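PDB 2YQU: 2-oxoglutarate dehydrogenase E3 component from Thermus thermophilus, which probably oxidises protein-bound dihydrolipoyl groups with NAD(+), using one FAD per subunit, as the E3 component of 2-oxo acid dehydrogenase complexes. Local coordinates for residues A50-T55 with L182-H187; R169-G174 with L251-V256; V193-Y198 with L223-G228; V229-V234 with V243-G248. One frame throughout, in Å; residues are numbered along the deposited sequence.

Contact 1 (A50-T55 with L182-H187); sequences ALLETT and LGVVWH
V184 and V185 set the helix 177-188 of the NAD-binding Rossmann-type domain against L51, L52 and T55 of helix 45-63, which begins at C45 of the C40-C45 disulfide. This is a buried helix-helix packing without any hydrogen bond across the two segments; the short axes pass 9.5 Å apart at 38°, with their N-to-C directions roughly alike. Along 182-187 the first side chain to touch is V184, whose CG1 only grazes CD2 of L52 at 4.5 Å and also packs on T342. V185 carries most of the contact with both methyls, which share CB of L51 and otherwise go to L52 and T55. With CG1 anti to the backbone N (chi1 162°), CG2 swings beside that N and meets CD2 of L52 at 3.7 Å, the L52 and V185 side chains crossing at about a right angle. CG1 touches both CB of L51 and CG2 of T55. W186 turns its ring back under V185, whose CG1 sits 4.0 Å above the ring plane and offset toward the rim; its NE1 is bonded to A160 O. L52 also packs on E181, a residue that binds NAD(+), and on K49, which binds FAD, placing the contact close to residues of both nucleotide sites. At T55 CG2 faces V185, while OG1 (chi1 52°) is bonded to R188 NH1 of the facing helix and donates to L51 O at 2.6 Å; this oxygen takes T55 N and T55 OG1 from opposite faces of its carbonyl plane.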
loop_
_atom_site.group_PDB
_atom_site.type_symbol
_atom_site.label_atom_id
_atom_site.label_comp_id
_atom_site.label_asym_id
_atom_site.label_seq_id
_atom_site.Cartn_x
_atom_site.Cartn_y
_atom_site.Cartn_z
ATOM N N ALA A 50 -9.117 12.751 6.647
ATOM C CA ALA A 50 -8.725 13.016 8.041
ATOM C C ALA A 50 -9.702 12.339 9.008
ATOM O O ALA A 50 -9.290 11.635 9.940
ATOM C CB ALA A 50 -8.648 14.519 8.308
ATOM N N LEU A 51 -10.991 12.498 8.744
ATOM C CA LEU A 51 -12.025 11.913 9.583
ATOM C C LEU A 51 -12.044 10.398 9.455
ATOM O O LEU A 51 -12.215 9.706 10.437
ATOM C CB LEU A 51 -13.409 12.467 9.236
ATOM C CG LEU A 51 -13.664 13.930 9.629
ATOM C CD1 LEU A 51 -15.064 14.309 9.199
ATOM C CD2 LEU A 51 -13.492 14.188 11.115
ATOM N N LEU A 52 -11.861 9.890 8.243
ATOM C CA LEU A 52 -11.894 8.448 8.020
ATOM C C LEU A 52 -10.717 7.722 8.682
ATOM O O LEU A 52 -10.901 6.669 9.299
ATOM C CB LEU A 52 -11.917 8.130 6.523
ATOM C CG LEU A 52 -13.287 8.331 5.866
ATOM C CD1 LEU A 52 -13.131 8.546 4.372
ATOM C CD2 LEU A 52 -14.214 7.144 6.153
ATOM N N GLU A 53 -9.513 8.264 8.538
ATOM C CA GLU A 53 -8.325 7.612 9.092
ATOM C C GLU A 53 -8.399 7.570 10.613
ATOM O O GLU A 53 -8.105 6.544 11.218
ATOM C CB GLU A 53 -7.048 8.328 8.651
ATOM C CG GLU A 53 -6.712 8.133 7.180
ATOM C CD GLU A 53 -6.111 6.773 6.882
ATOM O OE1 GLU A 53 -5.643 6.565 5.752
ATOM O OE2 GLU A 53 -6.083 5.907 7.776
ATOM N N THR A 54 -8.796 8.686 11.218
ATOM C CA THR A 54 -8.841 8.806 12.674
ATOM C C THR A 54 -9.981 8.009 13.282
ATOM O O THR A 54 -9.787 7.352 14.297
ATOM C CB THR A 54 -8.928 10.287 13.126
ATOM O OG1 THR A 54 -9.942 10.985 12.387
ATOM C CG2 THR A 54 -7.634 11.023 12.819
ATOM N N THR A 55 -11.165 8.057 12.674
ATOM C CA THR A 55 -12.299 7.302 13.213
ATOM C C THR A 55 -12.061 5.819 13.053
ATOM O O THR A 55 -12.523 5.034 13.866
ATOM C CB THR A 55 -13.649 7.680 12.568
ATOM O OG1 THR A 55 -13.565 7.606 11.139
ATOM C CG2 THR A 55 -14.022 9.119 12.893
ATOM N N LEU A 182 -19.024 9.309 4.490
ATOM C CA LEU A 182 -19.460 10.141 5.609
ATOM C C LEU A 182 -20.428 9.389 6.534
ATOM O O LEU A 182 -20.412 9.600 7.754
ATOM C CB LEU A 182 -20.043 11.473 5.105
ATOM C CG LEU A 182 -19.034 12.346 4.347
ATOM C CD1 LEU A 182 -19.701 13.580 3.725
ATOM C CD2 LEU A 182 -17.887 12.764 5.229
ATOM N N GLY A 183 -21.220 8.485 5.961
ATOM C CA GLY A 183 -22.069 7.588 6.727
ATOM C C GLY A 183 -21.226 6.767 7.687
ATOM O O GLY A 183 -21.534 6.682 8.875
ATOM N N VAL A 184 -20.142 6.194 7.168
ATOM C CA VAL A 184 -19.238 5.356 7.956
ATOM C C VAL A 184 -18.542 6.169 9.058
ATOM O O VAL A 184 -18.409 5.695 10.175
ATOM C CB VAL A 184 -18.200 4.647 7.050
ATOM C CG1 VAL A 184 -17.008 4.104 7.858
ATOM C CG2 VAL A 184 -18.866 3.524 6.271
ATOM N N VAL A 185 -18.127 7.398 8.751
ATOM C CA VAL A 185 -17.463 8.247 9.736
ATOM C C VAL A 185 -18.323 8.350 10.999
ATOM O O VAL A 185 -17.832 8.152 12.099
ATOM C CB VAL A 185 -17.202 9.664 9.175
ATOM C CG1 VAL A 185 -16.920 10.664 10.295
ATOM C CG2 VAL A 185 -16.045 9.644 8.187
ATOM N N TRP A 186 -19.605 8.657 10.820
ATOM C CA TRP A 186 -20.490 8.921 11.955
ATOM C C TRP A 186 -20.990 7.627 12.587
ATOM O O TRP A 186 -21.197 7.570 13.808
ATOM C CB TRP A 186 -21.620 9.876 11.536
ATOM C CG TRP A 186 -21.063 11.230 11.207
ATOM C CD1 TRP A 186 -20.920 11.777 9.965
ATOM C CD2 TRP A 186 -20.490 12.165 12.122
ATOM N NE1 TRP A 186 -20.328 13.013 10.058
ATOM C CE2 TRP A 186 -20.050 13.274 11.373
ATOM C CE3 TRP A 186 -20.321 12.188 13.511
ATOM C CZ2 TRP A 186 -19.453 14.392 11.965
ATOM C CZ3 TRP A 186 -19.725 13.297 14.100
ATOM C CH2 TRP A 186 -19.300 14.385 13.327
ATOM N N HIS A 187 -21.126 6.575 11.781
ATOM C CA HIS A 187 -21.461 5.250 12.296
ATOM C C HIS A 187 -20.397 4.764 13.290
ATOM O O HIS A 187 -20.718 4.209 14.344
ATOM C CB HIS A 187 -21.612 4.246 11.162
ATOM C CG HIS A 187 -21.701 2.830 11.634
ATOM N ND1 HIS A 187 -22.783 2.348 12.336
ATOM C CD2 HIS A 187 -20.817 1.809 11.554
ATOM C CE1 HIS A 187 -22.570 1.080 12.649
ATOM N NE2 HIS A 187 -21.385 0.730 12.184
#

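Contact 2 (R169-G174 with L251-V256); sequences RLIVVG and LEADRV
R169 is gripped by D254 through both ends of its backbone. R169 N donates to D254 OD1 at 2.9 Å, on the anti lone pair of the carboxylate, while D254 N returns a 3.0 Å bond to R169 O. A water extends the pairing, accepting from R169 NE and donating to D254 OD1. R255 N adds only a weak bond to R169 O, but further along I171 N reaches R255 O at 3.2 Å in the carbonyl plane. The R169 side chain reaches out along 251-253, its bend at chi3 laying the guanidinium so that E252 O lies 3.3 Å above the centre of one face, not at an N-H. The E252 carboxylate stands 82° from the guanidinium plane, its OE2 short of a salt bridge.

Packing takes over beyond these polar groups. I171 CD1 meets L251 CB, at 3.6 Å, and A253 CB, and V256 meets I171 CB through CG2 and V173 CG2 through CG1. On the other face L170 CD1 touches R255 CB, whose guanidinium leads away to E165 and E152. The chain thus turns at D254 from the antiparallel three-stranded sheet into strand 255-258, parallel to 169-173, in the Rossmann-type NAD-binding domain; strand 169-173 runs into G174, first glycine of its GxGxxG sequence.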
loop_
_atom_site.group_PDB
_atom_site.type_symbol
_atom_site.label_atom_id
_atom_site.label_comp_id
_atom_site.label_asym_id
_atom_site.label_seq_id
_atom_site.Cartn_x
_atom_site.Cartn_y
_atom_site.Cartn_z
ATOM N N ARG A 169 -29.328 9.540 15.079
ATOM C CA ARG A 169 -29.775 8.914 13.841
ATOM C C ARG A 169 -29.356 9.793 12.656
ATOM O O ARG A 169 -29.618 10.991 12.641
ATOM C CB ARG A 169 -31.299 8.718 13.855
ATOM C CG ARG A 169 -31.785 7.658 14.849
ATOM C CD ARG A 169 -33.260 7.282 14.710
ATOM N NE ARG A 169 -34.165 8.371 15.081
ATOM C CZ ARG A 169 -35.493 8.353 14.911
ATOM N NH1 ARG A 169 -36.104 7.305 14.364
ATOM N NH2 ARG A 169 -36.218 9.400 15.284
ATOM N N LEU A 170 -28.674 9.194 11.688
ATOM C CA LEU A 170 -28.283 9.874 10.458
ATOM C C LEU A 170 -28.854 9.098 9.276
ATOM O O LEU A 170 -28.717 7.886 9.215
ATOM C CB LEU A 170 -26.755 9.930 10.353
ATOM C CG LEU A 170 -26.177 10.424 9.022
ATOM C CD1 LEU A 170 -26.575 11.874 8.788
ATOM C CD2 LEU A 170 -24.671 10.275 9.021
ATOM N N ILE A 171 -29.515 9.793 8.354
ATOM C CA ILE A 171 -29.916 9.191 7.092
ATOM C C ILE A 171 -29.051 9.809 6.005
ATOM O O ILE A 171 -28.939 11.022 5.920
ATOM C CB ILE A 171 -31.412 9.427 6.789
ATOM C CG1 ILE A 171 -32.286 8.713 7.828
ATOM C CG2 ILE A 171 -31.765 8.938 5.382
ATOM C CD1 ILE A 171 -33.732 9.154 7.812
ATOM N N VAL A 172 -28.423 8.965 5.206
ATOM C CA VAL A 172 -27.700 9.390 4.014
ATOM C C VAL A 172 -28.565 9.075 2.788
ATOM O O VAL A 172 -28.870 7.924 2.503
ATOM C CB VAL A 172 -26.343 8.662 3.889
ATOM C CG1 VAL A 172 -25.594 9.122 2.647
ATOM C CG2 VAL A 172 -25.496 8.845 5.158
ATOM N N VAL A 173 -28.972 10.115 2.068
ATOM C CA VAL A 173 -29.710 9.958 0.823
ATOM C C VAL A 173 -28.697 9.922 -0.314
ATOM O O VAL A 173 -28.101 10.943 -0.659
ATOM C CB VAL A 173 -30.713 11.118 0.592
ATOM C CG1 VAL A 173 -31.510 10.903 -0.687
ATOM C CG2 VAL A 173 -31.661 11.236 1.770
ATOM N N GLY A 174 -28.521 8.740 -0.884
ATOM C CA GLY A 174 -27.556 8.516 -1.946
ATOM C C GLY A 174 -26.526 7.498 -1.502
ATOM O O GLY A 174 -25.951 7.635 -0.426
ATOM N N LEU A 251 -39.290 8.282 7.290
ATOM C CA LEU A 251 -38.197 8.066 8.219
ATOM C C LEU A 251 -37.885 9.375 8.916
ATOM O O LEU A 251 -38.042 10.449 8.345
ATOM C CB LEU A 251 -36.956 7.546 7.486
ATOM C CG LEU A 251 -37.071 6.159 6.856
ATOM C CD1 LEU A 251 -35.829 5.861 6.027
ATOM C CD2 LEU A 251 -37.276 5.087 7.906
ATOM N N GLU A 252 -37.459 9.274 10.166
ATOM C CA GLU A 252 -37.060 10.431 10.952
ATOM C C GLU A 252 -35.617 10.244 11.394
ATOM O O GLU A 252 -35.191 9.131 11.680
ATOM C CB GLU A 252 -37.972 10.585 12.174
ATOM C CG GLU A 252 -39.176 11.478 11.916
ATOM C CD GLU A 252 -40.280 11.307 12.943
ATOM O OE1 GLU A 252 -41.456 11.559 12.592
ATOM O OE2 GLU A 252 -39.981 10.929 14.093
ATOM N N ALA A 253 -34.878 11.346 11.443
ATOM C CA ALA A 253 -33.500 11.343 11.921
ATOM C C ALA A 253 -33.102 12.711 12.473
ATOM O O ALA A 253 -33.817 13.700 12.295
ATOM C CB ALA A 253 -32.561 10.920 10.798
ATOM N N ASP A 254 -31.966 12.765 13.157
ATOM C CA ASP A 254 -31.448 14.020 13.699
ATOM C C ASP A 254 -30.796 14.882 12.619
ATOM O O ASP A 254 -30.840 16.112 12.670
ATOM C CB ASP A 254 -30.433 13.733 14.801
ATOM C CG ASP A 254 -31.042 12.992 15.957
ATOM O OD1 ASP A 254 -30.917 11.747 15.999
ATOM O OD2 ASP A 254 -31.674 13.577 16.859
ATOM N N ARG A 255 -30.142 14.222 11.673
ATOM C CA ARG A 255 -29.554 14.876 10.508
ATOM C C ARG A 255 -29.830 14.012 9.291
ATOM O O ARG A 255 -29.909 12.790 9.389
ATOM C CB ARG A 255 -28.033 15.043 10.663
ATOM C CG ARG A 255 -27.570 15.670 11.952
ATOM C CD ARG A 255 -27.771 17.175 12.040
ATOM N NE ARG A 255 -27.399 17.675 13.362
ATOM C CZ ARG A 255 -27.612 18.918 13.792
ATOM N NH1 ARG A 255 -28.214 19.813 13.018
ATOM N NH2 ARG A 255 -27.228 19.267 15.014
ATOM N N VAL A 256 -29.988 14.655 8.143
ATOM C CA VAL A 256 -30.078 13.955 6.877
ATOM C C VAL A 256 -29.044 14.542 5.938
ATOM O O VAL A 256 -29.008 15.751 5.728
ATOM C CB VAL A 256 -31.482 14.064 6.254
ATOM C CG1 VAL A 256 -31.512 13.452 4.860
ATOM C CG2 VAL A 256 -32.515 13.416 7.155
HETATM O O HOH W 1 -32.775 10.270 17.093
#

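Contact 3 (V193-Y198 with L223-G228); sequences VIVLEY and LTIRTG
A right-handed beta-alpha-beta crossover of the Rossmann-type NAD-binding domain places strand 192-196 beside strand 224-226, the edge of the parallel sheet, with helix 208-221 between them in sequence. I194, V195 and L196 pair with T224, I225 and R226. Four backbone bonds stitch the strands: T224 N to V193 O at 2.9 Å, V195 N to T224 O at 2.8 Å, R226 N to V195 O, and E197 N to R226 O at 3.0 Å.

On the face of V195 and I225 the two side chains lie side by side, pointing the same way. Both chi1 and chi2 of I225 are near -60° (-50° and -63°), which curls its CD1 back against V195 CB at 3.6 Å and also against V195 CG2. L223 CD2 fills in beside V193 CG1 and V195 CG2 on this side, next to H187 of helix 177-188. On the opposite face, which strand 240-245 partly covers at L196 and R226, I194 CG1 meets T224 CB, and L196 CD2 rests on R226 CB and CD before the R226 guanidinium goes on to E249 in a salt bridge.

E197, which binds NAD(+) in this protein, follows L196, its OE1 held by G175 N. At the start of the pairing a water donates to V193 O and lies 2.8 Å from T224 OG1.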
loop_
_atom_site.group_PDB
_atom_site.type_symbol
_atom_site.label_atom_id
_atom_site.label_comp_id
_atom_site.label_asym_id
_atom_site.label_seq_id
_atom_site.Cartn_x
_atom_site.Cartn_y
_atom_site.Cartn_z
ATOM N N VAL A 193 -26.953 4.713 11.318
ATOM C CA VAL A 193 -26.870 5.268 9.972
ATOM C C VAL A 193 -27.689 4.415 9.015
ATOM O O VAL A 193 -27.569 3.187 9.006
ATOM C CB VAL A 193 -25.403 5.361 9.504
ATOM C CG1 VAL A 193 -25.317 5.919 8.078
ATOM C CG2 VAL A 193 -24.600 6.217 10.474
ATOM N N ILE A 194 -28.539 5.084 8.235
ATOM C CA ILE A 194 -29.333 4.456 7.196
ATOM C C ILE A 194 -28.976 5.103 5.869
ATOM O O ILE A 194 -28.981 6.322 5.764
ATOM C CB ILE A 194 -30.845 4.655 7.466
ATOM C CG1 ILE A 194 -31.234 4.024 8.806
ATOM C CG2 ILE A 194 -31.663 4.069 6.324
ATOM C CD1 ILE A 194 -32.642 4.392 9.276
ATOM N N VAL A 195 -28.691 4.288 4.861
ATOM C CA VAL A 195 -28.321 4.775 3.537
ATOM C C VAL A 195 -29.438 4.382 2.572
ATOM O O VAL A 195 -29.800 3.219 2.495
ATOM C CB VAL A 195 -26.978 4.165 3.071
ATOM C CG1 VAL A 195 -26.623 4.627 1.662
ATOM C CG2 VAL A 195 -25.863 4.512 4.053
ATOM N N LEU A 196 -29.990 5.364 1.862
ATOM C CA LEU A 196 -31.071 5.137 0.904
ATOM C C LEU A 196 -30.551 5.396 -0.504
ATOM O O LEU A 196 -29.992 6.454 -0.767
ATOM C CB LEU A 196 -32.234 6.084 1.192
ATOM C CG LEU A 196 -32.766 6.066 2.624
ATOM C CD1 LEU A 196 -33.728 7.210 2.848
ATOM C CD2 LEU A 196 -33.430 4.734 2.912
ATOM N N GLU A 197 -30.753 4.444 -1.404
ATOM C CA GLU A 197 -30.304 4.575 -2.792
ATOM C C GLU A 197 -31.408 4.110 -3.743
ATOM O O GLU A 197 -32.029 3.072 -3.532
ATOM C CB GLU A 197 -29.003 3.788 -2.993
ATOM C CG GLU A 197 -28.476 3.685 -4.424
ATOM C CD GLU A 197 -28.405 5.013 -5.154
ATOM O OE1 GLU A 197 -27.898 5.995 -4.584
ATOM O OE2 GLU A 197 -28.862 5.080 -6.317
ATOM N N TYR A 198 -31.648 4.903 -4.787
ATOM C CA TYR A 198 -32.678 4.621 -5.788
ATOM C C TYR A 198 -32.320 3.424 -6.670
ATOM O O TYR A 198 -33.154 2.560 -6.938
ATOM C CB TYR A 198 -32.889 5.863 -6.659
ATOM C CG TYR A 198 -33.847 5.673 -7.812
ATOM C CD1 TYR A 198 -35.205 5.491 -7.594
ATOM C CD2 TYR A 198 -33.389 5.687 -9.127
ATOM C CE1 TYR A 198 -36.086 5.326 -8.659
ATOM C CE2 TYR A 198 -34.252 5.518 -10.187
ATOM C CZ TYR A 198 -35.599 5.344 -9.953
ATOM O OH TYR A 198 -36.452 5.182 -11.022
ATOM N N LEU A 223 -24.440 -0.613 9.433
ATOM C CA LEU A 223 -25.210 0.373 8.676
ATOM C C LEU A 223 -26.437 -0.318 8.120
ATOM O O LEU A 223 -26.405 -1.511 7.802
ATOM C CB LEU A 223 -24.395 0.949 7.512
ATOM C CG LEU A 223 -23.313 1.978 7.852
ATOM C CD1 LEU A 223 -22.075 1.298 8.431
ATOM C CD2 LEU A 223 -22.952 2.774 6.610
ATOM N N THR A 224 -27.528 0.424 8.015
ATOM C CA THR A 224 -28.695 -0.044 7.284
ATOM C C THR A 224 -28.543 0.475 5.862
ATOM O O THR A 224 -28.345 1.669 5.675
ATOM C CB THR A 224 -29.968 0.492 7.932
ATOM O OG1 THR A 224 -30.131 -0.108 9.224
ATOM C CG2 THR A 224 -31.210 0.076 7.150
ATOM N N ILE A 225 -28.569 -0.424 4.883
ATOM C CA ILE A 225 -28.479 -0.064 3.466
ATOM C C ILE A 225 -29.757 -0.505 2.751
ATOM O O ILE A 225 -30.104 -1.683 2.754
ATOM C CB ILE A 225 -27.264 -0.753 2.786
ATOM C CG1 ILE A 225 -25.965 -0.549 3.584
ATOM C CG2 ILE A 225 -27.093 -0.256 1.355
ATOM C CD1 ILE A 225 -25.523 0.878 3.699
ATOM N N ARG A 226 -30.444 0.441 2.121
ATOM C CA ARG A 226 -31.685 0.151 1.420
ATOM C C ARG A 226 -31.611 0.676 0.002
ATOM O O ARG A 226 -31.704 1.880 -0.227
ATOM C CB ARG A 226 -32.870 0.775 2.140
ATOM C CG ARG A 226 -33.054 0.262 3.552
ATOM C CD ARG A 226 -34.151 0.969 4.285
ATOM N NE ARG A 226 -35.432 0.734 3.631
ATOM C CZ ARG A 226 -36.565 1.348 3.944
ATOM N NH1 ARG A 226 -36.604 2.251 4.915
ATOM N NH2 ARG A 226 -37.671 1.042 3.281
ATOM N N THR A 227 -31.442 -0.238 -0.937
ATOM C CA THR A 227 -31.423 0.095 -2.354
ATOM C C THR A 227 -32.822 -0.068 -2.949
ATOM O O THR A 227 -33.727 -0.595 -2.293
ATOM C CB THR A 227 -30.417 -0.790 -3.099
ATOM O OG1 THR A 227 -30.768 -2.172 -2.943
ATOM C CG2 THR A 227 -29.021 -0.667 -2.481
ATOM N N GLY A 228 -33.002 0.393 -4.185
ATOM C CA GLY A 228 -34.297 0.316 -4.846
ATOM C C GLY A 228 -35.387 1.152 -4.186
ATOM O O GLY A 228 -36.566 0.813 -4.274
HETATM O O HOH W 2 -29.223 1.715 11.097
#

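Contact 4 (V229-V234 with V243-G248); sequences VRVTAV and VELEGG
V229 and V231 press against L245 on the buried side of a beta hairpin whose other side faces solvent. There V229 CG1 meets L245 CD2 at 3.5 Å, and the same methyl of L245 reaches V231 CG2 at 3.8 Å, so one leucine branch bridges two valines. V231 CG1 then touches V243 CG1 at 3.7 Å, and V243 also packs on I171 and L196 of the parallel sheet. V231 is itself an NAD(+)-binding residue.

Between the two sides runs a classic beta bulge: T232 and A233 both face E244. E244 O takes T232 N at 2.9 Å and, weakly, A233 N, while E244 N donates to A233 O.

The outer side is looser and polar. E244 extends along A233 CB, and its OE2 accepts from a water that also sits 2.7 Å from T232 OG1, while its OE1 is in a salt bridge with R242. R230 and E246 form a salt bridge with weak bonds: NH2 to OE1 at 3.2 Å and NE to OE2 at 3.3 Å, the carboxylate standing 80° from the guanidinium plane. A bend of the R230 chain at chi3 (74°) brings its guanidinium to the carboxylate. E246 N, within the type II turn L245-G248, bonds nearly straight to R230 O. The strong links are therefore backbone ones over an apolar underside, with the ion pair a weakly bonded outer addition.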
loop_
_atom_site.group_PDB
_atom_site.type_symbol
_atom_site.label_atom_id
_atom_site.label_comp_id
_atom_site.label_asym_id
_atom_site.label_seq_id
_atom_site.Cartn_x
_atom_site.Cartn_y
_atom_site.Cartn_z
ATOM N N VAL A 229 -34.992 2.256 -3.553
ATOM C CA VAL A 229 -35.897 3.113 -2.792
ATOM C C VAL A 229 -35.826 4.539 -3.343
ATOM O O VAL A 229 -34.752 5.133 -3.411
ATOM C CB VAL A 229 -35.511 3.111 -1.295
ATOM C CG1 VAL A 229 -36.205 4.229 -0.524
ATOM C CG2 VAL A 229 -35.821 1.744 -0.670
ATOM N N ARG A 230 -36.975 5.076 -3.729
ATOM C CA ARG A 230 -37.051 6.449 -4.214
ATOM C C ARG A 230 -37.499 7.410 -3.114
ATOM O O ARG A 230 -38.637 7.361 -2.649
ATOM C CB ARG A 230 -38.011 6.550 -5.398
ATOM C CG ARG A 230 -38.022 7.940 -6.025
ATOM C CD ARG A 230 -38.556 7.971 -7.440
ATOM N NE ARG A 230 -40.004 7.812 -7.481
ATOM C CZ ARG A 230 -40.886 8.795 -7.316
ATOM N NH1 ARG A 230 -40.496 10.040 -7.078
ATOM N NH2 ARG A 230 -42.176 8.530 -7.392
ATOM N N VAL A 231 -36.601 8.304 -2.725
ATOM C CA VAL A 231 -36.927 9.375 -1.794
ATOM C C VAL A 231 -37.719 10.443 -2.549
ATOM O O VAL A 231 -37.326 10.864 -3.639
ATOM C CB VAL A 231 -35.649 9.994 -1.184
ATOM C CG1 VAL A 231 -35.990 11.206 -0.325
ATOM C CG2 VAL A 231 -34.892 8.948 -0.376
ATOM N N THR A 232 -38.842 10.859 -1.969
ATOM C CA THR A 232 -39.736 11.825 -2.600
ATOM C C THR A 232 -39.698 13.189 -1.916
ATOM O O THR A 232 -40.115 14.184 -2.512
ATOM C CB THR A 232 -41.176 11.296 -2.612
ATOM O OG1 THR A 232 -41.548 10.843 -1.306
ATOM C CG2 THR A 232 -41.299 10.072 -3.490
ATOM N N ALA A 233 -39.219 13.242 -0.673
ATOM C CA ALA A 233 -39.056 14.513 0.029
ATOM C C ALA A 233 -38.057 14.397 1.174
ATOM O O ALA A 233 -37.932 13.348 1.792
ATOM C CB ALA A 233 -40.405 15.006 0.574
ATOM N N VAL A 234 -37.344 15.484 1.434
ATOM C CA VAL A 234 -36.550 15.624 2.647
ATOM C C VAL A 234 -36.878 16.991 3.210
ATOM O O VAL A 234 -36.705 17.995 2.529
ATOM C CB VAL A 234 -35.040 15.498 2.382
ATOM C CG1 VAL A 234 -34.250 15.608 3.694
ATOM C CG2 VAL A 234 -34.737 14.174 1.688
ATOM N N VAL A 243 -37.693 12.109 6.075
ATOM C CA VAL A 243 -37.414 11.648 4.731
ATOM C C VAL A 243 -38.616 10.828 4.297
ATOM O O VAL A 243 -38.884 9.777 4.864
ATOM C CB VAL A 243 -36.152 10.752 4.690
ATOM C CG1 VAL A 243 -35.892 10.254 3.263
ATOM C CG2 VAL A 243 -34.939 11.498 5.251
ATOM N N GLU A 244 -39.351 11.313 3.305
ATOM C CA GLU A 244 -40.497 10.582 2.782
ATOM C C GLU A 244 -40.065 9.714 1.607
ATOM O O GLU A 244 -39.253 10.138 0.780
ATOM C CB GLU A 244 -41.596 11.560 2.364
ATOM C CG GLU A 244 -42.104 12.422 3.508
ATOM C CD GLU A 244 -43.015 13.551 3.052
ATOM O OE1 GLU A 244 -43.191 14.513 3.820
ATOM O OE2 GLU A 244 -43.555 13.489 1.932
ATOM N N LEU A 245 -40.595 8.496 1.554
ATOM C CA LEU A 245 -40.321 7.556 0.471
ATOM C C LEU A 245 -41.564 7.352 -0.382
ATOM O O LEU A 245 -42.681 7.503 0.092
ATOM C CB LEU A 245 -39.885 6.196 1.026
ATOM C CG LEU A 245 -38.740 6.166 2.038
ATOM C CD1 LEU A 245 -38.453 4.731 2.444
ATOM C CD2 LEU A 245 -37.500 6.823 1.462
ATOM N N GLU A 246 -41.355 6.981 -1.639
ATOM C CA GLU A 246 -42.450 6.611 -2.522
ATOM C C GLU A 246 -43.252 5.480 -1.884
ATOM O O GLU A 246 -42.685 4.462 -1.486
ATOM C CB GLU A 246 -41.913 6.165 -3.884
ATOM C CG GLU A 246 -42.952 5.457 -4.735
ATOM C CD GLU A 246 -42.554 5.353 -6.188
ATOM O OE1 GLU A 246 -43.425 5.584 -7.043
ATOM O OE2 GLU A 246 -41.383 5.036 -6.478
ATOM N N GLY A 247 -44.566 5.677 -1.786
ATOM C CA GLY A 247 -45.464 4.707 -1.184
ATOM C C GLY A 247 -46.012 5.099 0.181
ATOM O O GLY A 247 -46.954 4.465 0.648
ATOM N N GLY A 248 -45.424 6.106 0.831
ATOM C CA GLY A 248 -45.943 6.635 2.088
ATOM C C GLY A 248 -45.045 6.553 3.317
ATOM O O GLY A 248 -45.306 7.236 4.312
HETATM O O HOH W 3 -39.640 3.578 -2.476
HETATM O O HOH W 4 -43.317 12.689 -0.498
#

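In the fold
All four contacts lie in the first, nucleotide-binding part of the chain. Contacts 2 and 3 share one parallel sheet, their centres about 10 Å apart, with strands 169-173 and 192-196 adjacent in it. Contact 4, its centre about 12 Å from each of theirs, pairs strands 231-237 and 240-245 of the antiparallel sheet that packs on it; 250-253 of contact 2 is its third strand, L251 O probably hydrogen-bonded to V243 N. Segments of contacts 1 and 2 alternate along the chain, and contacts 3 and 4 follow one another between 169-174 and 251-256. Contact 1, centred about 26 Å from contact 4, joins helix 177-188 of the NAD(+)-binding domain to helix 45-63 of the FAD-binding part.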